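PDB 6RO8: cytochrome P450 RhF from Acinetobacter radioresistens, which probably acts as a heme-dependent monooxygenase that inserts oxygen into organic substrates, this chain being the P450 heme domain of a longer protein that also carries an iron-sulfur domain. Local coordinates for residues K29-F34 against A43-E48; L147-V152 against I395-R400; R191-A196 against V217-E222; K230-P235 against V255-L260; T326-E329 against K334-K337. One frame throughout, in Å; residues are numbered along the deposited sequence.

Contact 1 (K29-F34 against A43-E48)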
# COMPACT_ATOMS: atom_id res chain seq x y z
N LYS A 29 4.22 -12.84 22.41
CA LYS A 29 2.99 -13.62 22.45
C LYS A 29 1.77 -12.71 22.41
O LYS A 29 0.79 -13.00 21.71
CB LYS A 29 2.95 -14.47 23.71
CG LYS A 29 1.68 -15.30 23.84
CD LYS A 29 1.63 -16.09 25.16
CE LYS A 29 0.44 -15.67 26.02
NZ LYS A 29 0.62 -16.06 27.45
N ASN A 30 1.82 -11.58 23.10
CA ASN A 30 0.68 -10.68 23.18
C ASN A 30 0.69 -9.61 22.11
O ASN A 30 -0.10 -8.66 22.21
CB ASN A 30 0.64 -10.03 24.56
CG ASN A 30 0.40 -11.03 25.64
OD1 ASN A 30 -0.35 -11.98 25.44
ND2 ASN A 30 1.04 -10.85 26.78
N PHE A 31 1.55 -9.71 21.11
CA PHE A 31 1.77 -8.54 20.27
C PHE A 31 0.53 -8.26 19.44
O PHE A 31 0.11 -9.08 18.61
CB PHE A 31 2.99 -8.73 19.37
CG PHE A 31 3.42 -7.45 18.71
CD1 PHE A 31 2.81 -7.03 17.54
CD2 PHE A 31 4.41 -6.65 19.26
CE1 PHE A 31 3.18 -5.84 16.93
CE2 PHE A 31 4.78 -5.44 18.65
CZ PHE A 31 4.16 -5.04 17.49
N ASP A 32 -0.07 -7.09 19.68
CA ASP A 32 -1.28 -6.65 19.00
C ASP A 32 -0.97 -5.44 18.12
O ASP A 32 -0.64 -4.36 18.63
CB ASP A 32 -2.37 -6.32 20.01
CG ASP A 32 -3.73 -6.11 19.36
OD1 ASP A 32 -3.81 -6.10 18.11
OD2 ASP A 32 -4.72 -5.98 20.10
N MET A 33 -1.13 -5.61 16.81
CA MET A 33 -0.89 -4.50 15.89
C MET A 33 -1.89 -3.36 16.07
O MET A 33 -1.60 -2.23 15.67
CB MET A 33 -0.89 -5.00 14.45
CG MET A 33 0.38 -5.74 14.12
SD MET A 33 0.33 -6.47 12.48
CE MET A 33 2.06 -6.87 12.19
N PHE A 34 -3.04 -3.60 16.69
CA PHE A 34 -3.98 -2.52 16.92
C PHE A 34 -3.76 -1.81 18.25
O PHE A 34 -4.47 -0.86 18.57
CB PHE A 34 -5.41 -3.05 16.79
CG PHE A 34 -5.73 -3.56 15.42
CD1 PHE A 34 -6.13 -2.68 14.42
CD2 PHE A 34 -5.60 -4.91 15.11
CE1 PHE A 34 -6.40 -3.15 13.13
CE2 PHE A 34 -5.87 -5.38 13.83
CZ PHE A 34 -6.27 -4.50 12.83
N ALA A 43 7.73 0.37 13.10
CA ALA A 43 9.13 -0.04 13.22
C ALA A 43 9.64 0.13 14.64
O ALA A 43 10.43 -0.70 15.12
CB ALA A 43 10.00 0.74 12.25
N LEU A 44 9.22 1.19 15.32
CA LEU A 44 9.69 1.39 16.68
C LEU A 44 9.14 0.32 17.62
O LEU A 44 9.85 -0.18 18.49
CB LEU A 44 9.33 2.81 17.15
CG LEU A 44 9.78 3.21 18.56
CD1 LEU A 44 11.30 3.08 18.73
CD2 LEU A 44 9.30 4.61 18.90
N ALA A 45 7.88 -0.07 17.41
CA ALA A 45 7.26 -1.08 18.26
C ALA A 45 7.96 -2.43 18.15
O ALA A 45 7.87 -3.24 19.07
CB ALA A 45 5.78 -1.21 17.89
N LEU A 46 8.67 -2.68 17.05
CA LEU A 46 9.34 -3.96 16.84
C LEU A 46 10.85 -3.85 17.07
O LEU A 46 11.59 -4.81 16.81
CB LEU A 46 9.02 -4.49 15.44
CG LEU A 46 7.53 -4.89 15.42
CD1 LEU A 46 6.92 -4.97 14.02
CD2 LEU A 46 7.28 -6.17 16.24
N LYS A 47 11.31 -2.72 17.59
CA LYS A 47 12.74 -2.50 17.74
C LYS A 47 13.38 -3.52 18.68
O LYS A 47 14.39 -4.15 18.33
CB LYS A 47 12.99 -1.07 18.21
CG LYS A 47 14.44 -0.67 18.05
CD LYS A 47 14.59 0.83 17.99
CE LYS A 47 15.96 1.21 17.52
NZ LYS A 47 16.18 2.67 17.71
N GLU A 48 12.83 -3.70 19.89
CA GLU A 48 13.37 -4.72 20.80
C GLU A 48 13.41 -6.08 20.13
O GLU A 48 14.34 -6.87 20.33
CB GLU A 48 12.54 -4.82 22.08
CG GLU A 48 12.21 -3.55 22.83
CD GLU A 48 11.01 -3.75 23.77
OE1 GLU A 48 9.85 -3.84 23.28
OE2 GLU A 48 11.22 -3.84 25.00
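Phe31, Leu46 and Ala45 supply most of the buried surface here, and the aromatic ring is the part the other two share. Phe31 lies in the loop after helix 20-29. Its CG is anti to the backbone N (chi1 -168°), which swings the ring out from the loop toward the short helical turns at 43-48. The far end of the ring does the touching. One methyl of Leu46, CD2, sits 3.5 Å from Phe31 CZ and equally near CE2, meeting the ring obliquely, with Leu46 CG a little behind at 4.0 Å from CZ. In Leu46, CG lies beside the backbone N, and the branch reaches CD2 out to the ring. The carbonyl O of Ala45 lies at the ring edge, close to the ring plane and 3.8 Å from Phe31 CE2, while Ala45 CB is 4.2 Å from CZ. No hydrogen bond crosses, and apolar contacts dominate. Tyr38 of helix 36-40 also packs on Phe31, and Val344 on Leu46. Within the loop, Phe34 N bonds Asp32 OD1 (3.0 Å) in an Asx turn, and Asp32 has a salt bridge to Arg204. Followed by strands 55-58 and 63-66, helices 42-45 and 47-52 together probably correspond to helix A, so the pairing belongs to the N-terminal, sheet-side part of the cytochrome P450 fold.

Contact 2 (L147-V152 against I395-R400)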
# COMPACT_ATOMS: atom_id res chain seq x y z
N LEU A 147 -2.38 17.99 -13.32
CA LEU A 147 -3.30 17.94 -12.19
C LEU A 147 -2.74 18.69 -11.00
O LEU A 147 -3.43 19.51 -10.38
CB LEU A 147 -3.59 16.48 -11.82
CG LEU A 147 -4.51 15.70 -12.76
CD1 LEU A 147 -4.82 14.34 -12.19
CD2 LEU A 147 -5.79 16.49 -13.01
N VAL A 148 -1.47 18.43 -10.67
CA VAL A 148 -0.87 19.04 -9.49
C VAL A 148 -0.72 20.55 -9.68
O VAL A 148 -0.85 21.32 -8.72
CB VAL A 148 0.47 18.35 -9.19
CG1 VAL A 148 1.14 18.98 -8.00
CG2 VAL A 148 0.25 16.86 -8.96
N ARG A 149 -0.43 20.98 -10.90
CA ARG A 149 -0.32 22.42 -11.15
C ARG A 149 -1.66 23.11 -10.90
O ARG A 149 -1.71 24.20 -10.32
CB ARG A 149 0.15 22.68 -12.58
CG ARG A 149 0.47 24.15 -12.83
CD ARG A 149 1.00 24.39 -14.23
NE ARG A 149 -0.05 24.32 -15.24
CZ ARG A 149 -0.35 23.24 -15.95
NH1 ARG A 149 0.34 22.12 -15.77
NH2 ARG A 149 -1.33 23.29 -16.84
N LYS A 150 -2.76 22.48 -11.33
CA LYS A 150 -4.06 23.14 -11.20
C LYS A 150 -4.58 23.05 -9.78
O LYS A 150 -5.19 24.00 -9.28
CB LYS A 150 -5.05 22.54 -12.19
CG LYS A 150 -4.48 22.43 -13.58
CD LYS A 150 -5.45 21.89 -14.62
CE LYS A 150 -6.05 22.99 -15.46
NZ LYS A 150 -7.33 22.53 -16.08
N LYS A 151 -4.35 21.92 -9.11
CA LYS A 151 -4.82 21.80 -7.73
C LYS A 151 -4.18 22.86 -6.84
O LYS A 151 -4.88 23.56 -6.10
CB LYS A 151 -4.56 20.40 -7.20
CG LYS A 151 -5.72 19.45 -7.49
CD LYS A 151 -6.94 19.81 -6.65
CE LYS A 151 -8.25 19.66 -7.42
NZ LYS A 151 -8.85 18.29 -7.38
N VAL A 152 -2.86 23.02 -6.91
CA VAL A 152 -2.24 24.05 -6.10
C VAL A 152 -2.54 25.43 -6.66
O VAL A 152 -2.50 26.41 -5.91
CB VAL A 152 -0.73 23.85 -5.94
CG1 VAL A 152 -0.39 22.39 -5.64
CG2 VAL A 152 -0.01 24.30 -7.15
N ILE A 395 6.07 16.73 -4.58
CA ILE A 395 7.10 17.43 -3.82
C ILE A 395 7.77 18.51 -4.66
O ILE A 395 8.06 19.61 -4.16
CB ILE A 395 8.12 16.41 -3.28
CG1 ILE A 395 7.42 15.43 -2.34
CG2 ILE A 395 9.27 17.13 -2.60
CD1 ILE A 395 8.21 14.17 -2.09
N GLU A 396 8.05 18.23 -5.94
CA GLU A 396 8.63 19.25 -6.80
C GLU A 396 7.73 20.47 -6.86
O GLU A 396 8.18 21.60 -6.63
CB GLU A 396 8.88 18.69 -8.21
CG GLU A 396 9.89 19.51 -9.05
CD GLU A 396 9.25 20.72 -9.74
OE1 GLU A 396 8.00 20.70 -9.82
OE2 GLU A 396 9.97 21.67 -10.18
N GLU A 397 6.44 20.26 -7.16
CA GLU A 397 5.51 21.38 -7.30
C GLU A 397 5.46 22.19 -6.01
O GLU A 397 5.62 23.42 -6.03
CB GLU A 397 4.11 20.88 -7.67
CG GLU A 397 3.11 21.98 -8.09
CD GLU A 397 3.41 22.55 -9.49
OE1 GLU A 397 2.83 23.61 -9.86
OE2 GLU A 397 4.23 21.94 -10.22
N LEU A 398 5.30 21.51 -4.88
CA LEU A 398 5.17 22.19 -3.60
C LEU A 398 6.44 22.91 -3.20
O LEU A 398 6.39 24.06 -2.75
CB LEU A 398 4.77 21.18 -2.51
CG LEU A 398 3.30 20.77 -2.52
CD1 LEU A 398 3.07 19.58 -1.60
CD2 LEU A 398 2.45 21.95 -2.13
N SER A 399 7.60 22.25 -3.31
CA SER A 399 8.84 22.89 -2.90
C SER A 399 9.26 23.99 -3.87
O SER A 399 9.99 24.90 -3.47
CB SER A 399 9.95 21.85 -2.78
OG SER A 399 10.22 21.28 -4.05
N ARG A 400 8.80 23.91 -5.11
CA ARG A 400 9.10 24.96 -6.08
C ARG A 400 8.31 26.22 -5.80
O ARG A 400 8.87 27.33 -5.78
CB ARG A 400 8.80 24.47 -7.50
CG ARG A 400 9.40 25.34 -8.56
CD ARG A 400 9.12 24.77 -9.93
NE ARG A 400 7.78 25.10 -10.39
CZ ARG A 400 6.86 24.19 -10.67
NH1 ARG A 400 7.14 22.91 -10.53
NH2 ARG A 400 5.65 24.56 -11.10
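Glu397 reaches between Val148, Arg149 and Val152, joining two roughly parallel helices whose short segments cross at -38° with axes 10.1 Å apart. By their order in the chain, helices 134-155 and 384-401 probably correspond to helices D and L, which run parallel in the conserved four-helix bundle of the P450 fold. The path starts at Glu397 CB, which lies 3.5 Å from Val148 CG1. The next carbon, CG, stays against the same methyl at 3.6 Å and is also 4.0 Å from Val152 CG2, so the aliphatic part of the glutamate lies against two valines one helical turn apart. A bend at chi2 (74°) then turns the carboxylate toward Arg149. OE1 is not left to carbon neighbours, because Arg401 makes a salt bridge to it, while OE2 receives weak bonds from both NH1 and NH2 of Arg400. Arg400 also forms a salt bridge with Glu396. The guanidinium of Arg149 turns instead to Glu146. Across the interface, therefore, the acid meets Arg149 through carbon, with Glu397 OE1 3.6 Å from Arg149 CA and 3.8 Å from its CG.

Contact 3 (R191-A196 against V217-E222)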
# COMPACT_ATOMS: atom_id res chain seq x y z
N ARG A 191 -14.06 6.78 -2.93
CA ARG A 191 -13.21 6.83 -1.75
C ARG A 191 -13.74 5.92 -0.65
O ARG A 191 -12.99 5.11 -0.09
CB ARG A 191 -13.09 8.26 -1.25
CG ARG A 191 -11.90 8.45 -0.35
CD ARG A 191 -12.11 9.65 0.53
NE ARG A 191 -10.90 9.98 1.28
CZ ARG A 191 -10.64 11.18 1.78
NH1 ARG A 191 -11.51 12.18 1.60
NH2 ARG A 191 -9.52 11.39 2.46
N LYS A 192 -15.03 6.00 -0.33
CA LYS A 192 -15.48 5.17 0.79
C LYS A 192 -15.50 3.70 0.41
O LYS A 192 -15.28 2.84 1.27
CB LYS A 192 -16.83 5.66 1.34
CG LYS A 192 -17.94 5.79 0.36
CD LYS A 192 -19.18 6.36 1.05
CE LYS A 192 -18.92 7.75 1.63
NZ LYS A 192 -20.11 8.65 1.46
N PHE A 193 -15.70 3.39 -0.87
CA PHE A 193 -15.45 2.03 -1.36
C PHE A 193 -14.06 1.54 -0.94
O PHE A 193 -13.91 0.40 -0.48
CB PHE A 193 -15.57 2.00 -2.89
CG PHE A 193 -16.95 1.70 -3.38
CD1 PHE A 193 -17.94 1.28 -2.52
CD2 PHE A 193 -17.26 1.83 -4.73
CE1 PHE A 193 -19.22 1.00 -2.98
CE2 PHE A 193 -18.54 1.55 -5.20
CZ PHE A 193 -19.51 1.13 -4.32
N ALA A 194 -13.04 2.39 -1.08
CA ALA A 194 -11.69 1.98 -0.73
C ALA A 194 -11.53 1.80 0.77
O ALA A 194 -10.84 0.88 1.22
CB ALA A 194 -10.68 3.01 -1.24
N VAL A 195 -12.14 2.69 1.56
CA VAL A 195 -12.11 2.52 3.01
C VAL A 195 -12.73 1.19 3.39
O VAL A 195 -12.16 0.41 4.17
CB VAL A 195 -12.80 3.69 3.71
CG1 VAL A 195 -12.81 3.45 5.22
CG2 VAL A 195 -12.10 5.00 3.38
N ALA A 196 -13.91 0.89 2.83
CA ALA A 196 -14.60 -0.34 3.20
C ALA A 196 -13.75 -1.55 2.85
O ALA A 196 -13.66 -2.50 3.64
CB ALA A 196 -15.96 -0.44 2.52
N VAL A 217 -18.39 -3.20 1.10
CA VAL A 217 -17.62 -4.16 0.31
C VAL A 217 -18.50 -4.82 -0.74
O VAL A 217 -18.11 -4.95 -1.91
CB VAL A 217 -16.97 -5.19 1.26
CG1 VAL A 217 -16.47 -6.41 0.49
CG2 VAL A 217 -15.84 -4.54 2.04
N GLY A 218 -19.72 -5.23 -0.36
CA GLY A 218 -20.60 -5.87 -1.31
C GLY A 218 -20.94 -4.96 -2.47
O GLY A 218 -20.84 -5.35 -3.64
N GLN A 219 -21.35 -3.72 -2.17
CA GLN A 219 -21.65 -2.77 -3.23
C GLN A 219 -20.44 -2.53 -4.12
O GLN A 219 -20.56 -2.51 -5.35
CB GLN A 219 -22.14 -1.46 -2.62
CG GLN A 219 -23.38 -1.63 -1.77
CD GLN A 219 -23.78 -0.33 -1.13
OE1 GLN A 219 -23.21 0.72 -1.42
NE2 GLN A 219 -24.76 -0.39 -0.23
N PHE A 220 -19.27 -2.34 -3.50
CA PHE A 220 -18.02 -2.25 -4.25
C PHE A 220 -17.89 -3.38 -5.27
O PHE A 220 -17.58 -3.14 -6.44
CB PHE A 220 -16.85 -2.28 -3.25
CG PHE A 220 -15.55 -1.77 -3.81
CD1 PHE A 220 -15.48 -1.24 -5.08
CD2 PHE A 220 -14.39 -1.85 -3.04
CE1 PHE A 220 -14.27 -0.78 -5.58
CE2 PHE A 220 -13.20 -1.39 -3.52
CZ PHE A 220 -13.14 -0.85 -4.80
N TRP A 221 -18.13 -4.62 -4.85
CA TRP A 221 -18.11 -5.74 -5.77
C TRP A 221 -19.13 -5.54 -6.89
O TRP A 221 -18.81 -5.71 -8.07
CB TRP A 221 -18.40 -7.05 -5.02
CG TRP A 221 -18.32 -8.26 -5.90
CD1 TRP A 221 -19.37 -8.96 -6.43
CD2 TRP A 221 -17.13 -8.92 -6.34
NE1 TRP A 221 -18.90 -10.01 -7.18
CE2 TRP A 221 -17.53 -10.01 -7.14
CE3 TRP A 221 -15.77 -8.69 -6.14
CZ2 TRP A 221 -16.62 -10.87 -7.75
CZ3 TRP A 221 -14.86 -9.54 -6.74
CH2 TRP A 221 -15.29 -10.62 -7.53
N GLU A 222 -20.36 -5.19 -6.53
CA GLU A 222 -21.39 -4.98 -7.53
C GLU A 222 -21.02 -3.86 -8.48
O GLU A 222 -21.20 -3.98 -9.70
CB GLU A 222 -22.72 -4.67 -6.85
CG GLU A 222 -23.89 -4.70 -7.78
CD GLU A 222 -25.18 -4.68 -7.02
OE1 GLU A 222 -25.31 -3.81 -6.13
OE2 GLU A 222 -26.07 -5.52 -7.29
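With its CG anti to the backbone N (chi1 -162°), Phe220 lays its ring beneath Phe193, whose CB points toward helix segment 217-222 and so comes to stand over that ring. The two rings are brought alongside each other as an offset (parallel-displaced) pair with little overlap, their planes 14° apart and their centroids 4.8 Å apart. What lies over each face is the root of the other residue. Phe220 CA stands 3.7 Å from the centroid of the Phe193 ring, almost on its normal, and Phe193 CB stands 3.8 Å from the centroid of the Phe220 ring in the same manner. Two reciprocal CH-pi contacts thus clasp the pair. The outer end of the Phe193 ring continues onto the backbone, with CE1 3.4 Å from Phe220 N and 3.8 Å from Gln219 CB. One turn along, Val217 CG2 rests 3.4 Å from Ala196 O and 4.1 Å from Ala196 CB. Helices 187-202 and 207-233, by chain order probably F and G, which cover the substrate pocket in P450s, cross here at -122°. Met265, Met268 and Val269 of helix 257-270 touch Phe220, whose side chain is about 10 Å from the bound histidine. No hydrogen bond links the segments, and the interface rests on close shape fit, CH-pi contacts and dispersion.

Contact 4 (K230-P235 against V255-L260)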
# COMPACT_ATOMS: atom_id res chain seq x y z
N LYS A 230 -19.53 -2.75 -18.77
CA LYS A 230 -19.53 -1.68 -19.76
C LYS A 230 -18.22 -1.65 -20.54
O LYS A 230 -18.22 -1.48 -21.77
CB LYS A 230 -19.79 -0.33 -19.09
CG LYS A 230 -20.99 -0.32 -18.17
CD LYS A 230 -21.52 1.09 -17.95
CE LYS A 230 -22.29 1.19 -16.64
NZ LYS A 230 -22.74 2.58 -16.34
N MET A 231 -17.10 -1.79 -19.84
CA MET A 231 -15.82 -1.80 -20.54
C MET A 231 -15.73 -3.00 -21.48
O MET A 231 -15.24 -2.87 -22.61
CB MET A 231 -14.67 -1.80 -19.53
CG MET A 231 -14.65 -0.54 -18.67
SD MET A 231 -13.31 -0.49 -17.45
CE MET A 231 -12.42 -1.95 -17.95
N LYS A 232 -16.22 -4.16 -21.03
CA LYS A 232 -16.29 -5.34 -21.89
C LYS A 232 -16.96 -5.00 -23.21
O LYS A 232 -16.59 -5.53 -24.27
CB LYS A 232 -17.05 -6.46 -21.18
CG LYS A 232 -16.18 -7.59 -20.66
CD LYS A 232 -16.91 -8.37 -19.57
CE LYS A 232 -16.26 -9.72 -19.28
NZ LYS A 232 -16.72 -10.32 -18.00
N ASN A 233 -17.94 -4.10 -23.17
CA ASN A 233 -18.73 -3.73 -24.33
C ASN A 233 -18.11 -2.63 -25.16
O ASN A 233 -18.58 -2.38 -26.27
CB ASN A 233 -20.13 -3.32 -23.89
CG ASN A 233 -21.05 -4.49 -23.76
OD1 ASN A 233 -20.85 -5.53 -24.40
ND2 ASN A 233 -22.07 -4.35 -22.91
N ASN A 234 -17.06 -1.97 -24.66
CA ASN A 234 -16.36 -0.96 -25.44
C ASN A 234 -14.92 -1.40 -25.69
O ASN A 234 -13.99 -0.95 -24.99
CB ASN A 234 -16.37 0.40 -24.75
CG ASN A 234 -15.84 1.50 -25.65
OD1 ASN A 234 -15.05 1.26 -26.56
ND2 ASN A 234 -16.33 2.72 -25.44
N PRO A 235 -14.68 -2.23 -26.72
CA PRO A 235 -13.30 -2.60 -27.07
C PRO A 235 -12.48 -1.47 -27.69
O PRO A 235 -11.27 -1.66 -27.90
CB PRO A 235 -13.49 -3.74 -28.08
CG PRO A 235 -14.79 -3.48 -28.71
CD PRO A 235 -15.67 -2.86 -27.63
N VAL A 255 -5.99 -15.29 -17.95
CA VAL A 255 -6.64 -14.05 -17.54
C VAL A 255 -8.13 -14.39 -17.51
O VAL A 255 -8.85 -14.22 -18.49
CB VAL A 255 -6.30 -12.90 -18.48
CG1 VAL A 255 -7.11 -11.66 -18.19
CG2 VAL A 255 -4.81 -12.61 -18.37
N THR A 256 -8.57 -14.93 -16.37
CA THR A 256 -9.89 -15.52 -16.20
C THR A 256 -10.95 -14.46 -15.94
O THR A 256 -10.66 -13.31 -15.59
CB THR A 256 -9.88 -16.50 -15.03
OG1 THR A 256 -9.89 -15.76 -13.80
CG2 THR A 256 -8.65 -17.37 -15.08
N ASP A 257 -12.21 -14.86 -16.09
CA ASP A 257 -13.29 -13.92 -15.88
C ASP A 257 -13.39 -13.50 -14.42
O ASP A 257 -13.64 -12.32 -14.13
CB ASP A 257 -14.62 -14.51 -16.36
CG ASP A 257 -15.66 -13.43 -16.67
OD1 ASP A 257 -15.49 -12.27 -16.22
OD2 ASP A 257 -16.64 -13.75 -17.37
N ASN A 258 -13.20 -14.44 -13.49
CA ASN A 258 -13.18 -14.05 -12.09
C ASN A 258 -12.00 -13.15 -11.79
O ASN A 258 -12.11 -12.19 -11.02
CB ASN A 258 -13.11 -15.26 -11.17
CG ASN A 258 -12.95 -14.85 -9.72
OD1 ASN A 258 -11.82 -14.70 -9.21
ND2 ASN A 258 -14.07 -14.62 -9.05
N TYR A 259 -10.84 -13.45 -12.38
CA TYR A 259 -9.70 -12.56 -12.21
C TYR A 259 -10.06 -11.15 -12.68
O TYR A 259 -9.67 -10.17 -12.05
CB TYR A 259 -8.47 -13.06 -12.95
CG TYR A 259 -7.46 -11.96 -13.10
CD1 TYR A 259 -6.64 -11.59 -12.04
CD2 TYR A 259 -7.38 -11.22 -14.29
CE1 TYR A 259 -5.73 -10.56 -12.17
CE2 TYR A 259 -6.50 -10.20 -14.42
CZ TYR A 259 -5.67 -9.86 -13.37
OH TYR A 259 -4.80 -8.82 -13.55
N LEU A 260 -10.82 -11.05 -13.77
CA LEU A 260 -11.21 -9.72 -14.24
C LEU A 260 -12.03 -9.00 -13.19
O LEU A 260 -11.74 -7.84 -12.85
CB LEU A 260 -12.00 -9.84 -15.55
CG LEU A 260 -11.16 -9.89 -16.83
CD1 LEU A 260 -10.17 -11.05 -16.82
CD2 LEU A 260 -12.09 -9.98 -18.04
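Lys232 NZ and Asp257 OD1 form a salt bridge at 2.9 Å, the polar link between the end of helix 207-233 and the start of helix 257-270. The ammonium meets OD1 on its syn side, 27° out of the carboxylate plane, and lies farther from OD2, at 3.5 Å, so the grip falls mainly on one oxygen. The lysine spans the distance by running extended beyond CG, while Asp257 holds its CG anti to the backbone N (chi1 -158°), which brings the carboxylate toward the lysine. Both charges sit where helix dipoles would probably favour them: the lysine in the last turn of one helix, the aspartate in the first turn of the other. That first turn is capped by Thr256, whose OG1 accepts from Tyr259 N at 2.9 Å, and Asn258 ties it further to Gly108. Apolar touching adds little, Lys232 CE passing Leu260 CD2 loosely at 4.4 Å. Asp257 is exposed, which would probably temper the strength of the pair. Helix 240-250 packs on both segments: Met231, next to the lysine in sequence, touches Met241, Tyr242 and Ile245, and Tyr259 touches Met244. In order along the chain the three helices probably correspond to G, H and the first part of the long central helix of the P450 fold, the bridge spanning the end of the first and the beginning of the last.

Contact 5 (T326-E329 against K334-K337)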
# COMPACT_ATOMS: atom_id res chain seq x y z
N THR A 326 4.49 -25.63 2.83
CA THR A 326 5.10 -26.84 3.35
C THR A 326 5.96 -26.44 4.54
O THR A 326 6.37 -25.29 4.65
CB THR A 326 5.97 -27.56 2.31
OG1 THR A 326 6.47 -28.80 2.86
CG2 THR A 326 7.12 -26.67 1.88
N GLU A 327 6.23 -27.38 5.44
CA GLU A 327 7.05 -26.97 6.57
C GLU A 327 8.42 -26.52 6.06
O GLU A 327 8.90 -26.94 5.01
CB GLU A 327 7.19 -28.05 7.65
CG GLU A 327 7.10 -29.49 7.25
CD GLU A 327 7.36 -30.41 8.45
OE1 GLU A 327 7.18 -31.64 8.33
OE2 GLU A 327 7.72 -29.87 9.53
N SER A 328 9.01 -25.60 6.81
CA SER A 328 10.10 -24.77 6.34
C SER A 328 10.72 -24.13 7.57
O SER A 328 10.15 -24.17 8.66
CB SER A 328 9.58 -23.71 5.37
OG SER A 328 8.37 -23.15 5.86
N GLU A 329 11.88 -23.52 7.39
CA GLU A 329 12.41 -22.77 8.51
C GLU A 329 13.17 -21.54 8.01
O GLU A 329 13.74 -21.53 6.92
CB GLU A 329 13.27 -23.64 9.41
CG GLU A 329 14.50 -24.22 8.76
CD GLU A 329 15.67 -23.26 8.84
OE1 GLU A 329 16.16 -22.80 7.79
OE2 GLU A 329 16.09 -22.94 9.98
N LYS A 334 10.94 -22.96 12.76
CA LYS A 334 10.26 -23.82 11.80
C LYS A 334 8.79 -23.44 11.69
O LYS A 334 8.15 -23.11 12.70
CB LYS A 334 10.42 -25.31 12.18
CG LYS A 334 10.54 -26.23 10.93
CD LYS A 334 11.46 -27.48 11.07
CE LYS A 334 12.17 -27.81 9.72
NZ LYS A 334 11.27 -28.19 8.57
N PHE A 335 8.27 -23.46 10.47
CA PHE A 335 6.89 -23.08 10.17
C PHE A 335 6.12 -24.30 9.69
O PHE A 335 6.63 -25.09 8.88
CB PHE A 335 6.81 -21.99 9.10
CG PHE A 335 7.49 -20.70 9.47
CD1 PHE A 335 7.21 -20.06 10.68
CD2 PHE A 335 8.37 -20.10 8.58
CE1 PHE A 335 7.84 -18.88 11.00
CE2 PHE A 335 8.99 -18.91 8.89
CZ PHE A 335 8.73 -18.29 10.11
N ARG A 336 4.88 -24.45 10.15
CA ARG A 336 4.03 -25.54 9.69
C ARG A 336 3.23 -25.09 8.48
O ARG A 336 2.85 -23.92 8.37
CB ARG A 336 3.10 -26.01 10.81
CG ARG A 336 2.00 -27.04 10.41
CD ARG A 336 2.53 -28.30 9.69
NE ARG A 336 1.71 -28.67 8.53
CZ ARG A 336 0.59 -29.40 8.57
NH1 ARG A 336 0.15 -29.90 9.72
NH2 ARG A 336 -0.07 -29.67 7.45
N LYS A 337 3.02 -26.02 7.55
CA LYS A 337 2.08 -25.83 6.46
C LYS A 337 0.80 -25.19 6.97
O LYS A 337 0.14 -25.73 7.87
CB LYS A 337 1.78 -27.19 5.82
CG LYS A 337 0.74 -27.24 4.71
CD LYS A 337 0.89 -28.59 4.00
CE LYS A 337 -0.37 -29.02 3.29
NZ LYS A 337 -1.25 -27.85 3.07
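Ser328 and Phe335 face each other as an antiparallel hydrogen-bonded pair, in segments running 167° apart. Phe335 N gives a nearly straight bond to Ser328 O (2.7 Å, 167°), while the return bond from Ser328 N to Phe335 O is longer and more bent (3.2 Å, 137°). Each acceptor also meets a CA-H group: Glu327 CA lies 3.0 Å from Phe335 O, and Lys334 CA 3.2 Å from Ser328 O. Toward the turn, Glu329 and Lys334 make the next, non-hydrogen-bonded pair. Side chains divide between the two faces. On that of Ser328 and Phe335, the serine OG stands at the edge of the phenylalanine ring, 3.8 Å from Phe335 CB, and bonds back to Thr326 O at 3.2 Å. The ring itself meets Trp64 edge to face and touches Phe82, which seats the hairpin on the protein. On the other face, Glu329 CB packs against Lys334 CA. The bent chain of Lys334, which also touches a crystal neighbour, brings NZ within 4.0 Å of Glu327 OE2, too far for a salt bridge. The hairpin probably corresponds to the small two-stranded beta-2 sheet of P450s, and the side chain of Phe335 is about 8 Å from that of Arg322, which binds the heme. Cohesion thus comes mainly from two backbone bonds and one buried ring, the exposed charges probably adding only a weak long-range attraction.

Contact 1 comes first along the chain, and contacts 3, 4 and 5 follow one another inside the long loop that contact 2 closes between helices 134-155 and 384-401. Contacts 3 and 4 share helix 207-233, their centres 19 Å apart, so one helix is tied to 187-202 midway and to the start of 257-270 at its end. Contacts 2 and 5 lie on opposite sides of the chain's centre, 49 Å between centres. Contacts 1 and 5, 23 Å apart centre to centre, lie on the sheet side, whereas 2, 3 and 4 belong to the helical part, where contact 3 brings the Phe220 side chain to about 10 Å from the bound histidine.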